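Local coordinates for protein cystathionine gamma-synthase (Xanthomonas oryzae pv. oryzae KACC 10331, PDB 6LD9) that probably makes cystathionine with the help of pyridoxal 5'-phosphate, a step of methionine biosynthesis, at residues S42-D47 with D56-G61; V152-P157 with T181-T186; K209-H214 with R254-L259. The protein carries 2 engineered substitutions. One frame throughout, in Å; residues are numbered along the deposited sequence.

Interaction 1 of 3, residues S42-D47 with D56-G61; sequences SNFSFD and DYTRSG. With E9U ((2~{S})-4-[(2~{R})-2-azanyl-3-oxidanyl-3-oxidanylidene-propyl]sulfanyl-2-[(~{E})-[2-methyl-3-oxidanyl-5-(phosphonooxymethyl)pyridin-4-yl]methylideneamino]butanoic acid), chain H.
Asn43 and Tyr57 form a single backbone bridge, with their CA atoms 4.6 Å apart. Two hydrogen bonds flank it. Thr58 N bonds to Ser42 O (2.8 Å, 165°). Phe44 N gives a longer, more bent bond to Asp56 O (3.3 Å, 139°). A water donates to both Phe44 O and Asp56 O.

The Phe44 ring reaches the other segment with its edge: CE1 lies 3.6 Å from Thr58 OG1, which itself bonds to Ser41 O. With CG anti to the backbone N (chi1 -171°), the Tyr57 ring meets Ser42 O, 3.1 Å from its CD1, and takes CG of the bound cystathionine adduct over one face. Arg59 grips the same ligand twice at the phosphate and once at a carboxylate, where NH1 meets OX1 at 2.8 Å. CD2 of Tyr57 lies over one face of the guanidinium.

The ligand sits in the second subunit, so this loop adds to a neighbour's active site. Tyr31 of a third subunit packs on Phe44. Both segments belong to the long loop between helix 16-21 and helix 63-76.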
loop_
_atom_site.group_PDB
_atom_site.type_symbol
_atom_site.label_atom_id
_atom_site.label_comp_id
_atom_site.label_asym_id
_atom_site.label_seq_id
_atom_site.Cartn_x
_atom_site.Cartn_y
_atom_site.Cartn_z
ATOM N N SER C 42 -1.864 1.115 14.603
ATOM C CA SER C 42 -1.364 0.142 15.608
ATOM C C SER C 42 -2.256 0.246 16.848
ATOM O O SER C 42 -2.506 -0.769 17.549
ATOM C CB SER C 42 0.110 0.406 15.889
ATOM O OG SER C 42 0.214 1.739 16.358
ATOM N N ASN C 43 -2.745 1.446 17.082
ATOM C CA ASN C 43 -3.509 1.797 18.308
ATOM C C ASN C 43 -4.852 2.499 17.997
ATOM O O ASN C 43 -5.090 3.122 16.878
ATOM C CB ASN C 43 -2.633 2.566 19.322
ATOM C CG ASN C 43 -1.966 3.826 18.794
ATOM O OD1 ASN C 43 -1.283 4.560 19.541
ATOM N ND2 ASN C 43 -2.224 4.129 17.540
ATOM N N PHE C 44 -5.697 2.484 19.015
ATOM C CA PHE C 44 -7.040 3.098 18.961
ATOM C C PHE C 44 -7.254 3.886 20.251
ATOM O O PHE C 44 -6.928 3.370 21.301
ATOM C CB PHE C 44 -8.078 1.994 18.808
ATOM C CG PHE C 44 -7.867 1.143 17.603
ATOM C CD1 PHE C 44 -6.936 0.132 17.628
ATOM C CD2 PHE C 44 -8.655 1.309 16.476
ATOM C CE1 PHE C 44 -6.723 -0.628 16.484
ATOM C CE2 PHE C 44 -8.451 0.547 15.357
ATOM C CZ PHE C 44 -7.447 -0.382 15.340
ATOM N N SER C 45 -7.883 5.044 20.184
ATOM C CA SER C 45 -8.165 5.881 21.370
ATOM C C SER C 45 -9.166 5.169 22.261
ATOM O O SER C 45 -9.984 4.394 21.733
ATOM C CB SER C 45 -8.672 7.218 20.994
ATOM O OG SER C 45 -9.875 7.087 20.304
ATOM N N PHE C 46 -9.058 5.410 23.566
ATOM C CA PHE C 46 -10.090 5.043 24.575
ATOM C C PHE C 46 -11.218 6.079 24.505
ATOM O O PHE C 46 -10.968 7.148 24.010
ATOM C CB PHE C 46 -9.491 4.871 25.971
ATOM C CG PHE C 46 -8.887 3.523 26.231
ATOM C CD1 PHE C 46 -8.101 2.910 25.286
ATOM C CD2 PHE C 46 -9.100 2.877 27.439
ATOM C CE1 PHE C 46 -7.539 1.666 25.525
ATOM C CE2 PHE C 46 -8.537 1.634 27.696
ATOM C CZ PHE C 46 -7.766 1.020 26.723
ATOM N N ASP C 47 -12.433 5.738 24.915
ATOM C CA ASP C 47 -13.541 6.722 24.894
ATOM C C ASP C 47 -13.567 7.529 26.194
ATOM O O ASP C 47 -14.612 7.593 26.791
ATOM C CB ASP C 47 -14.897 6.037 24.687
ATOM C CG ASP C 47 -16.003 6.988 24.221
ATOM O OD1 ASP C 47 -15.702 8.129 23.733
ATOM O OD2 ASP C 47 -17.150 6.575 24.335
ATOM N N ASP C 56 -8.459 -1.929 20.577
ATOM C CA ASP C 56 -7.464 -1.190 21.414
ATOM C C ASP C 56 -6.069 -1.236 20.770
ATOM O O ASP C 56 -5.314 -0.199 20.822
ATOM C CB ASP C 56 -7.488 -1.637 22.878
ATOM C CG ASP C 56 -7.159 -3.098 23.187
ATOM O OD1 ASP C 56 -7.248 -3.968 22.309
ATOM O OD2 ASP C 56 -6.849 -3.368 24.339
ATOM N N TYR C 57 -5.697 -2.355 20.181
ATOM C CA TYR C 57 -4.305 -2.541 19.738
ATOM C C TYR C 57 -4.283 -3.628 18.658
ATOM O O TYR C 57 -4.766 -4.790 18.893
ATOM C CB TYR C 57 -3.395 -2.885 20.931
ATOM C CG TYR C 57 -1.930 -2.870 20.568
ATOM C CD1 TYR C 57 -1.288 -1.673 20.276
ATOM C CD2 TYR C 57 -1.185 -4.021 20.458
ATOM C CE1 TYR C 57 0.041 -1.625 19.928
ATOM C CE2 TYR C 57 0.166 -3.995 20.145
ATOM C CZ TYR C 57 0.773 -2.782 19.871
ATOM O OH TYR C 57 2.083 -2.708 19.507
ATOM N N THR C 58 -3.688 -3.310 17.512
ATOM C CA THR C 58 -3.821 -4.149 16.294
ATOM C C THR C 58 -3.279 -5.560 16.551
ATOM O O THR C 58 -3.800 -6.470 15.974
ATOM C CB THR C 58 -3.200 -3.416 15.103
ATOM O OG1 THR C 58 -4.174 -2.441 14.771
ATOM C CG2 THR C 58 -2.899 -4.264 13.893
ATOM N N ARG C 59 -2.206 -5.734 17.310
ATOM C CA ARG C 59 -1.670 -7.091 17.577
ATOM C C ARG C 59 -2.808 -7.966 18.137
ATOM O O ARG C 59 -2.851 -9.129 17.739
ATOM C CB ARG C 59 -0.437 -7.117 18.493
ATOM C CG ARG C 59 -0.054 -8.542 18.907
ATOM C CD ARG C 59 1.350 -8.810 19.495
ATOM N NE ARG C 59 1.759 -7.755 20.408
ATOM C CZ ARG C 59 1.174 -7.441 21.560
ATOM N NH1 ARG C 59 0.151 -8.137 22.046
ATOM N NH2 ARG C 59 1.634 -6.391 22.211
ATOM N N SER C 60 -3.717 -7.426 18.951
ATOM C CA SER C 60 -4.817 -8.189 19.614
ATOM C C SER C 60 -6.032 -8.340 18.709
ATOM O O SER C 60 -6.797 -9.355 18.851
ATOM C CB SER C 60 -5.276 -7.493 20.848
ATOM O OG SER C 60 -4.154 -7.183 21.672
ATOM N N GLY C 61 -6.300 -7.298 17.929
ATOM C CA GLY C 61 -7.483 -7.208 17.069
ATOM C C GLY C 61 -7.451 -5.950 16.240
ATOM O O GLY C 61 -7.086 -4.896 16.774
HETATM N N1 E9U H . 8.636 -4.875 24.377
HETATM C C2 E9U H . 8.267 -3.718 24.977
HETATM C C3 E9U H . 6.948 -3.085 24.787
HETATM N N E9U H . 4.276 -2.153 24.376
HETATM C CA E9U H . 3.012 -1.455 24.161
HETATM C C E9U H . 2.885 -0.389 25.247
HETATM O O E9U H . 2.159 0.655 25.047
HETATM C CB E9U H . 1.923 -2.517 24.179
HETATM C CG E9U H . 0.519 -2.022 24.244
HETATM S SD E9U H . -0.490 -3.089 25.257
HETATM C CE E9U H . -1.084 -4.496 24.380
HETATM C CZ E9U H . -2.498 -5.104 24.224
HETATM C CH E9U H . -2.257 -6.544 24.541
HETATM N NH E9U H . -3.749 -4.547 24.770
HETATM C C2A E9U H . 9.282 -3.030 25.861
HETATM C C4 E9U H . 6.010 -3.744 23.883
HETATM C C4A E9U H . 4.653 -3.148 23.669
HETATM C C5 E9U H . 6.511 -4.979 23.275
HETATM C C5A E9U H . 5.699 -5.765 22.311
HETATM C C6 E9U H . 7.801 -5.476 23.561
HETATM O O1P E9U H . 3.230 -4.631 20.582
HETATM O O2P E9U H . 4.844 -4.717 18.739
HETATM O O3 E9U H . 6.571 -1.952 25.417
HETATM O O3P E9U H . 4.208 -6.856 19.825
HETATM O O4P E9U H . 5.742 -5.207 20.990
HETATM O OT E9U H . 3.466 -0.611 26.374
HETATM O OX1 E9U H . -1.201 -7.156 24.246
HETATM O OX2 E9U H . -3.126 -7.151 25.092
HETATM P P E9U H . 4.420 -5.386 20.010
HETATM O O HOH W 1 -5.160 1.770 22.584
#

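Interaction 2 of 3, residues V152-P157 with T181-T186; sequences VLIETP and TVVDNT. With E9U ((2~{S})-4-[(2~{R})-2-azanyl-3-oxidanyl-3-oxidanylidene-propyl]sulfanyl-2-[(~{E})-[2-methyl-3-oxidanyl-5-(phosphonooxymethyl)pyridin-4-yl]methylideneamino]butanoic acid), chain G.
Glu155 and Asp184 both set CG anti to the backbone N (chi1 -179° and -174°), which sends their side chains the same way from adjacent strands. They lie side by side, with Glu155 CG 4.1 Å from Asp184 CB. The carboxylate planes are turned 66° apart. A water donates to Glu155 OE2 and to Asp184 OD2, and so links two groups of like charge. Glu155 OE2 also accepts from Tyr112 N.

Asp184 OD2 lies 2.6 Å from N1 of the ligand's pyridine ring. This would probably favour a proton on the ring nitrogen. The other oxygen, OD1, is gripped twice by Thr186. Its backbone N closes an Asx turn, and its OG1 comes in on the syn side at 2.6 Å. These two bonds help to fix the rotation of the carboxylate.

Behind this site the backbones run parallel. Val182 N bonds to Val152 O (2.8 Å), Ile154 N to Val182 O (3.0 Å) and Asp184 N to Ile154 O (2.8 Å). Leu153 CD1 touches Val182 CG1 at 3.7 Å on the Glu155 face. Ile154 and Val183 pack on the other face, where helix 167-176 covers Ile154.

The two strands belong to a beta-alpha-beta unit of the central sheet, with helix 167-176 between them and the ring-nitrogen aspartate at a strand end, as in fold type I pyridoxal phosphate enzymes.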
loop_
_atom_site.group_PDB
_atom_site.type_symbol
_atom_site.label_atom_id
_atom_site.label_comp_id
_atom_site.label_asym_id
_atom_site.label_seq_id
_atom_site.Cartn_x
_atom_site.Cartn_y
_atom_site.Cartn_z
ATOM N N VAL C 152 -5.338 -34.692 16.159
ATOM C CA VAL C 152 -5.038 -35.242 14.820
ATOM C C VAL C 152 -5.147 -34.103 13.801
ATOM O O VAL C 152 -6.230 -33.379 13.760
ATOM C CB VAL C 152 -6.043 -36.360 14.467
ATOM C CG1 VAL C 152 -5.701 -37.048 13.165
ATOM C CG2 VAL C 152 -6.104 -37.389 15.577
ATOM N N LEU C 153 -4.142 -34.049 12.941
ATOM C CA LEU C 153 -4.091 -33.196 11.761
ATOM C C LEU C 153 -4.237 -34.031 10.492
ATOM O O LEU C 153 -3.497 -34.998 10.288
ATOM C CB LEU C 153 -2.757 -32.450 11.744
ATOM C CG LEU C 153 -2.610 -31.394 10.634
ATOM C CD1 LEU C 153 -2.083 -30.092 11.207
ATOM C CD2 LEU C 153 -1.636 -31.843 9.595
ATOM N N ILE C 154 -5.112 -33.537 9.627
ATOM C CA ILE C 154 -5.399 -34.052 8.271
ATOM C C ILE C 154 -5.033 -32.979 7.238
ATOM O O ILE C 154 -5.468 -31.839 7.386
ATOM C CB ILE C 154 -6.906 -34.372 8.233
ATOM C CG1 ILE C 154 -7.294 -35.425 9.261
ATOM C CG2 ILE C 154 -7.338 -34.759 6.840
ATOM C CD1 ILE C 154 -8.761 -35.512 9.492
ATOM N N GLU C 155 -4.329 -33.355 6.194
ATOM C CA GLU C 155 -4.050 -32.484 5.051
ATOM C C GLU C 155 -4.597 -33.208 3.824
ATOM O O GLU C 155 -3.962 -34.178 3.363
ATOM C CB GLU C 155 -2.556 -32.201 5.028
ATOM C CG GLU C 155 -2.166 -31.277 3.892
ATOM C CD GLU C 155 -0.674 -31.220 3.559
ATOM O OE1 GLU C 155 -0.336 -31.537 2.376
ATOM O OE2 GLU C 155 0.164 -30.826 4.479
ATOM N N THR C 156 -5.806 -32.854 3.401
ATOM C CA THR C 156 -6.477 -33.516 2.243
ATOM C C THR C 156 -7.009 -32.429 1.308
ATOM O O THR C 156 -7.671 -31.491 1.741
ATOM C CB THR C 156 -7.559 -34.541 2.646
ATOM O OG1 THR C 156 -8.054 -35.187 1.464
ATOM C CG2 THR C 156 -8.689 -33.896 3.411
ATOM N N PRO C 157 -6.778 -32.544 -0.003
ATOM C CA PRO C 157 -5.840 -33.475 -0.598
ATOM C C PRO C 157 -4.395 -33.083 -0.245
ATOM O O PRO C 157 -4.111 -31.922 -0.090
ATOM C CB PRO C 157 -5.942 -33.242 -2.119
ATOM C CG PRO C 157 -7.243 -32.521 -2.286
ATOM C CD PRO C 157 -7.478 -31.757 -1.013
ATOM N N THR C 181 -9.558 -32.541 16.179
ATOM C CA THR C 181 -9.221 -32.643 14.754
ATOM C C THR C 181 -8.970 -31.253 14.209
ATOM O O THR C 181 -9.841 -30.348 14.419
ATOM C CB THR C 181 -10.359 -33.276 13.954
ATOM O OG1 THR C 181 -11.564 -33.254 14.744
ATOM C CG2 THR C 181 -9.999 -34.699 13.626
ATOM N N VAL C 182 -7.903 -31.148 13.432
ATOM C CA VAL C 182 -7.642 -29.938 12.636
ATOM C C VAL C 182 -7.369 -30.355 11.203
ATOM O O VAL C 182 -6.643 -31.375 10.991
ATOM C CB VAL C 182 -6.476 -29.138 13.238
ATOM C CG1 VAL C 182 -5.155 -29.916 13.322
ATOM C CG2 VAL C 182 -6.305 -27.846 12.451
ATOM N N VAL C 183 -7.959 -29.637 10.243
ATOM C CA VAL C 183 -7.762 -29.967 8.795
ATOM C C VAL C 183 -7.082 -28.810 8.084
ATOM O O VAL C 183 -7.600 -27.719 8.172
ATOM C CB VAL C 183 -9.092 -30.301 8.101
ATOM C CG1 VAL C 183 -8.866 -30.714 6.648
ATOM C CG2 VAL C 183 -9.791 -31.394 8.873
ATOM N N ASP C 184 -5.969 -29.089 7.417
ATOM C CA ASP C 184 -5.278 -28.134 6.532
ATOM C C ASP C 184 -6.001 -28.178 5.193
ATOM O O ASP C 184 -5.856 -29.134 4.492
ATOM C CB ASP C 184 -3.774 -28.412 6.414
ATOM C CG ASP C 184 -3.019 -27.332 5.622
ATOM O OD1 ASP C 184 -3.677 -26.588 4.841
ATOM O OD2 ASP C 184 -1.757 -27.275 5.737
ATOM N N ASN C 185 -6.726 -27.141 4.868
ATOM C CA ASN C 185 -7.670 -27.118 3.718
ATOM C C ASN C 185 -7.129 -26.166 2.653
ATOM O O ASN C 185 -7.913 -25.632 1.870
ATOM C CB ASN C 185 -9.071 -26.734 4.223
ATOM C CG ASN C 185 -10.170 -26.842 3.186
ATOM O OD1 ASN C 185 -11.132 -26.051 3.186
ATOM N ND2 ASN C 185 -10.030 -27.841 2.348
ATOM N N THR C 186 -5.811 -25.992 2.613
ATOM C CA THR C 186 -5.153 -25.030 1.713
ATOM C C THR C 186 -5.488 -25.360 0.255
ATOM O O THR C 186 -5.659 -24.446 -0.565
ATOM C CB THR C 186 -3.627 -25.052 1.937
ATOM O OG1 THR C 186 -3.372 -24.522 3.232
ATOM C CG2 THR C 186 -2.825 -24.252 0.919
HETATM N N1 E9U G . -0.052 -25.866 4.384
HETATM C C2 E9U G . 0.122 -26.341 3.098
HETATM C C3 E9U G . 1.098 -25.760 2.179
HETATM N N E9U G . 3.146 -24.583 0.591
HETATM C CA E9U G . 4.092 -23.974 -0.375
HETATM C C E9U G . 4.197 -24.938 -1.523
HETATM O O E9U G . 3.937 -26.169 -1.298
HETATM C CB E9U G . 5.410 -23.698 0.354
HETATM C CG E9U G . 6.582 -23.518 -0.518
HETATM S SD E9U G . 8.084 -24.129 0.187
HETATM C CE E9U G . 8.818 -22.965 1.318
HETATM C CZ E9U G . 10.295 -22.622 1.675
HETATM C CH E9U G . 10.573 -23.082 3.063
HETATM N NH E9U G . 11.421 -22.791 0.743
HETATM C C2A E9U G . -0.743 -27.474 2.589
HETATM C C4 E9U G . 1.912 -24.667 2.665
HETATM C C4A E9U G . 2.925 -24.085 1.770
HETATM C C5 E9U G . 1.627 -24.218 4.043
HETATM C C5A E9U G . 2.347 -23.092 4.678
HETATM C C6 E9U G . 0.640 -24.854 4.829
HETATM O O1P E9U G . 3.839 -20.728 3.137
HETATM O O2P E9U G . 1.784 -19.458 3.909
HETATM O O3 E9U G . 1.293 -26.243 0.962
HETATM O O3P E9U G . 3.364 -20.318 5.598
HETATM O O4P E9U G . 1.776 -21.829 4.311
HETATM O OT E9U G . 4.600 -24.513 -2.655
HETATM O OX1 E9U G . 11.662 -23.455 3.431
HETATM O OX2 E9U G . 9.678 -23.032 3.893
HETATM P P E9U G . 2.792 -20.515 4.217
HETATM O O HOH W 2 -0.059 -29.059 6.721
#

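Interaction 3 of 3, residues K209-H214 with R254-L259; sequences KYINGH and RGLRTL. With E9U ((2~{S})-4-[(2~{R})-2-azanyl-3-oxidanyl-3-oxidanylidene-propyl]sulfanyl-2-[(~{E})-[2-methyl-3-oxidanyl-5-(phosphonooxymethyl)pyridin-4-yl]methylideneamino]butanoic acid), chain G.
Tyr210 to His214, the turn that follows the predicted cofactor lysine of this fold type I enzyme, pack on the C-terminal part of helix 246-256 and the type I beta turn Leu256 to Leu259. In this structure the cofactor is joined to cystathionine and not to Lys209. The lysine side chain points to the ligand, but its amine is modelled too close to it for the spacing to be trusted.

No hydrogen bond crosses between the two segments. The backbones meet closely instead. Gly255 has no side chain, and its CA makes a CA-H...O contact with Asn212 O (3.3 Å). Ile211 O is also 3.3 Å from Leu256 N, but the angle is too poor for a bond.

Apolar groups fill in on the flank. Ile211 and Leu256 lie side by side and point the same way, with Ile211 CG2 4.1 Å from Leu256 CG. Leu259 CD1 touches Tyr210 O (3.6 Å) and Tyr210 CB (4.0 Å), while the Tyr210 ring turns from Leu259 and meets His266 edge-to-face.

Arg262 bridges the two segments, bonding to Tyr210 O on one and to Gly255 O and Thr258 OG1 on the other. Arg254 reaches out of the chain and forms a salt bridge with Asp216 of the fourth subunit, so the contact borders a subunit interface.

Asn212 and His214 hold each other's place. Asn212 OD1 accepts from His214 N in an Asx turn. His214 CG stands anti to the carbonyl carbon, beside the backbone N (chi1 -67°), which brings ND1 back to Asn212 O. That bond is 2.8 Å long from ND1 to O, almost straight (173°) and in the ring plane, on a carbonyl lone pair. With its rotation held in this way, the ring presents an edge to the turn, with CE1 3.8 Å from Thr258 OG1.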
loop_
_atom_site.group_PDB
_atom_site.type_symbol
_atom_site.label_atom_id
_atom_site.label_comp_id
_atom_site.label_asym_id
_atom_site.label_seq_id
_atom_site.Cartn_x
_atom_site.Cartn_y
_atom_site.Cartn_z
ATOM N N LYS C 209 -2.229 -18.974 -0.836
ATOM C CA LYS C 209 -2.517 -19.832 -1.999
ATOM C C LYS C 209 -3.824 -19.295 -2.624
ATOM O O LYS C 209 -3.845 -18.090 -3.051
ATOM C CB LYS C 209 -2.378 -21.279 -1.519
ATOM C CG LYS C 209 -1.045 -21.692 -0.813
ATOM C CD LYS C 209 0.151 -20.921 -1.346
ATOM C CE LYS C 209 1.602 -21.298 -1.028
ATOM N NZ LYS C 209 1.721 -21.943 0.278
ATOM N N TYR C 210 -4.853 -20.106 -2.803
ATOM C CA TYR C 210 -6.085 -19.681 -3.524
ATOM C C TYR C 210 -6.851 -18.524 -2.896
ATOM O O TYR C 210 -7.449 -17.746 -3.597
ATOM C CB TYR C 210 -7.059 -20.836 -3.674
ATOM C CG TYR C 210 -6.506 -21.927 -4.558
ATOM C CD1 TYR C 210 -6.538 -21.800 -5.919
ATOM C CD2 TYR C 210 -5.963 -23.065 -4.021
ATOM C CE1 TYR C 210 -6.024 -22.779 -6.754
ATOM C CE2 TYR C 210 -5.475 -24.061 -4.846
ATOM C CZ TYR C 210 -5.513 -23.951 -6.233
ATOM O OH TYR C 210 -4.993 -24.961 -7.049
ATOM N N ILE C 211 -6.896 -18.408 -1.600
ATOM C CA ILE C 211 -7.742 -17.355 -0.986
ATOM C C ILE C 211 -7.217 -15.994 -1.450
ATOM O O ILE C 211 -7.999 -15.190 -1.981
ATOM C CB ILE C 211 -7.755 -17.508 0.530
ATOM C CG1 ILE C 211 -8.545 -18.754 0.931
ATOM C CG2 ILE C 211 -8.325 -16.278 1.178
ATOM C CD1 ILE C 211 -8.388 -19.141 2.362
ATOM N N ASN C 212 -5.922 -15.738 -1.345
ATOM C CA ASN C 212 -5.395 -14.448 -1.839
ATOM C C ASN C 212 -5.369 -14.475 -3.375
ATOM O O ASN C 212 -5.738 -13.508 -4.035
ATOM C CB ASN C 212 -3.989 -14.152 -1.357
ATOM C CG ASN C 212 -3.503 -12.842 -1.965
ATOM O OD1 ASN C 212 -2.502 -12.855 -2.678
ATOM N ND2 ASN C 212 -4.242 -11.738 -1.749
ATOM N N GLY C 213 -4.791 -15.514 -3.926
ATOM C CA GLY C 213 -4.902 -15.793 -5.358
ATOM C C GLY C 213 -3.929 -15.033 -6.196
ATOM O O GLY C 213 -3.819 -15.406 -7.356
ATOM N N HIS C 214 -3.181 -14.064 -5.662
ATOM C CA HIS C 214 -2.403 -13.171 -6.548
ATOM C C HIS C 214 -0.910 -13.202 -6.216
ATOM O O HIS C 214 -0.179 -12.319 -6.716
ATOM C CB HIS C 214 -3.018 -11.804 -6.555
ATOM C CG HIS C 214 -4.352 -11.771 -7.177
ATOM N ND1 HIS C 214 -5.474 -12.285 -6.545
ATOM C CD2 HIS C 214 -4.784 -11.224 -8.327
ATOM C CE1 HIS C 214 -6.537 -12.121 -7.341
ATOM N NE2 HIS C 214 -6.148 -11.469 -8.431
ATOM N N ARG C 254 -9.301 -8.680 -0.893
ATOM C CA ARG C 254 -9.518 -8.220 -2.262
ATOM C C ARG C 254 -9.444 -9.431 -3.208
ATOM O O ARG C 254 -10.288 -9.583 -4.086
ATOM C CB ARG C 254 -8.496 -7.122 -2.526
ATOM C CG ARG C 254 -8.782 -6.419 -3.849
ATOM C CD ARG C 254 -7.591 -5.740 -4.463
ATOM N NE ARG C 254 -7.875 -4.616 -5.349
ATOM C CZ ARG C 254 -7.463 -4.557 -6.605
ATOM N NH1 ARG C 254 -6.885 -5.594 -7.169
ATOM N NH2 ARG C 254 -7.617 -3.480 -7.323
ATOM N N GLY C 255 -8.467 -10.300 -3.006
ATOM C CA GLY C 255 -8.348 -11.561 -3.766
ATOM C C GLY C 255 -9.511 -12.513 -3.543
ATOM O O GLY C 255 -9.922 -13.130 -4.540
ATOM N N LEU C 256 -9.983 -12.628 -2.301
ATOM C CA LEU C 256 -11.120 -13.512 -1.923
ATOM C C LEU C 256 -12.319 -13.179 -2.808
ATOM O O LEU C 256 -13.111 -14.054 -2.994
ATOM C CB LEU C 256 -11.597 -13.260 -0.482
ATOM C CG LEU C 256 -11.958 -14.472 0.361
ATOM C CD1 LEU C 256 -12.819 -14.097 1.563
ATOM C CD2 LEU C 256 -12.549 -15.605 -0.444
ATOM N N ARG C 257 -12.497 -11.918 -3.193
ATOM C CA ARG C 257 -13.693 -11.482 -3.934
ATOM C C ARG C 257 -13.733 -12.198 -5.303
ATOM O O ARG C 257 -14.817 -12.342 -5.837
ATOM C CB ARG C 257 -13.710 -9.968 -4.104
ATOM C CG ARG C 257 -13.956 -9.162 -2.841
ATOM C CD ARG C 257 -14.190 -7.718 -3.279
ATOM N NE ARG C 257 -13.503 -6.837 -2.405
ATOM C CZ ARG C 257 -13.827 -6.774 -1.132
ATOM N NH1 ARG C 257 -14.883 -7.457 -0.649
ATOM N NH2 ARG C 257 -13.066 -6.011 -0.367
ATOM N N THR C 258 -12.604 -12.615 -5.869
ATOM C CA THR C 258 -12.595 -13.345 -7.138
ATOM C C THR C 258 -12.373 -14.854 -6.936
ATOM O O THR C 258 -12.148 -15.516 -7.959
ATOM C CB THR C 258 -11.605 -12.719 -8.114
ATOM O OG1 THR C 258 -10.281 -12.804 -7.574
ATOM C CG2 THR C 258 -12.078 -11.337 -8.503
ATOM N N LEU C 259 -12.489 -15.412 -5.726
ATOM C CA LEU C 259 -12.176 -16.856 -5.483
ATOM C C LEU C 259 -13.096 -17.730 -6.335
ATOM O O LEU C 259 -12.589 -18.627 -7.040
ATOM C CB LEU C 259 -12.333 -17.195 -4.009
ATOM C CG LEU C 259 -12.115 -18.662 -3.626
ATOM C CD1 LEU C 259 -10.710 -19.157 -3.923
ATOM C CD2 LEU C 259 -12.449 -18.898 -2.155
HETATM N N1 E9U G . -0.052 -25.866 4.384
HETATM C C2 E9U G . 0.122 -26.341 3.098
HETATM C C3 E9U G . 1.098 -25.760 2.179
HETATM N N E9U G . 3.146 -24.583 0.591
HETATM C CA E9U G . 4.092 -23.974 -0.375
HETATM C C E9U G . 4.197 -24.938 -1.523
HETATM O O E9U G . 3.937 -26.169 -1.298
HETATM C CB E9U G . 5.410 -23.698 0.354
HETATM C CG E9U G . 6.582 -23.518 -0.518
HETATM S SD E9U G . 8.084 -24.129 0.187
HETATM C CE E9U G . 8.818 -22.965 1.318
HETATM C CZ E9U G . 10.295 -22.622 1.675
HETATM C CH E9U G . 10.573 -23.082 3.063
HETATM N NH E9U G . 11.421 -22.791 0.743
HETATM C C2A E9U G . -0.743 -27.474 2.589
HETATM C C4 E9U G . 1.912 -24.667 2.665
HETATM C C4A E9U G . 2.925 -24.085 1.770
HETATM C C5 E9U G . 1.627 -24.218 4.043
HETATM C C5A E9U G . 2.347 -23.092 4.678
HETATM C C6 E9U G . 0.640 -24.854 4.829
HETATM O O1P E9U G . 3.839 -20.728 3.137
HETATM O O2P E9U G . 1.784 -19.458 3.909
HETATM O O3 E9U G . 1.293 -26.243 0.962
HETATM O O3P E9U G . 3.364 -20.318 5.598
HETATM O O4P E9U G . 1.776 -21.829 4.311
HETATM O OT E9U G . 4.600 -24.513 -2.655
HETATM O OX1 E9U G . 11.662 -23.455 3.431
HETATM O OX2 E9U G . 9.678 -23.032 3.893
HETATM P P E9U G . 2.792 -20.515 4.217
#

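How the interactions relate
From the N terminus the three contacts follow in series; none nests in or crosses another. Interaction 1 closes a short loop, with eight residues between its segments, ahead of helix 63-76. Interaction 2 closes the crossover through helix 167-176 and ties two neighbouring strands of the central sheet. Interaction 3 spans a longer excursion through strand 220-224 and helix 227-240, and ties the lysine turn to helix 246-256. Interactions 2 and 3 touch, with Thr186 CG2 3.6 Å from Lys209 CG, and share one ligand. Interaction 1 lies apart, its nearest atoms about 17 Å from interaction 3. It serves a neighbour's ligand, while Tyr57 and Arg59 of the second subunit serve this one.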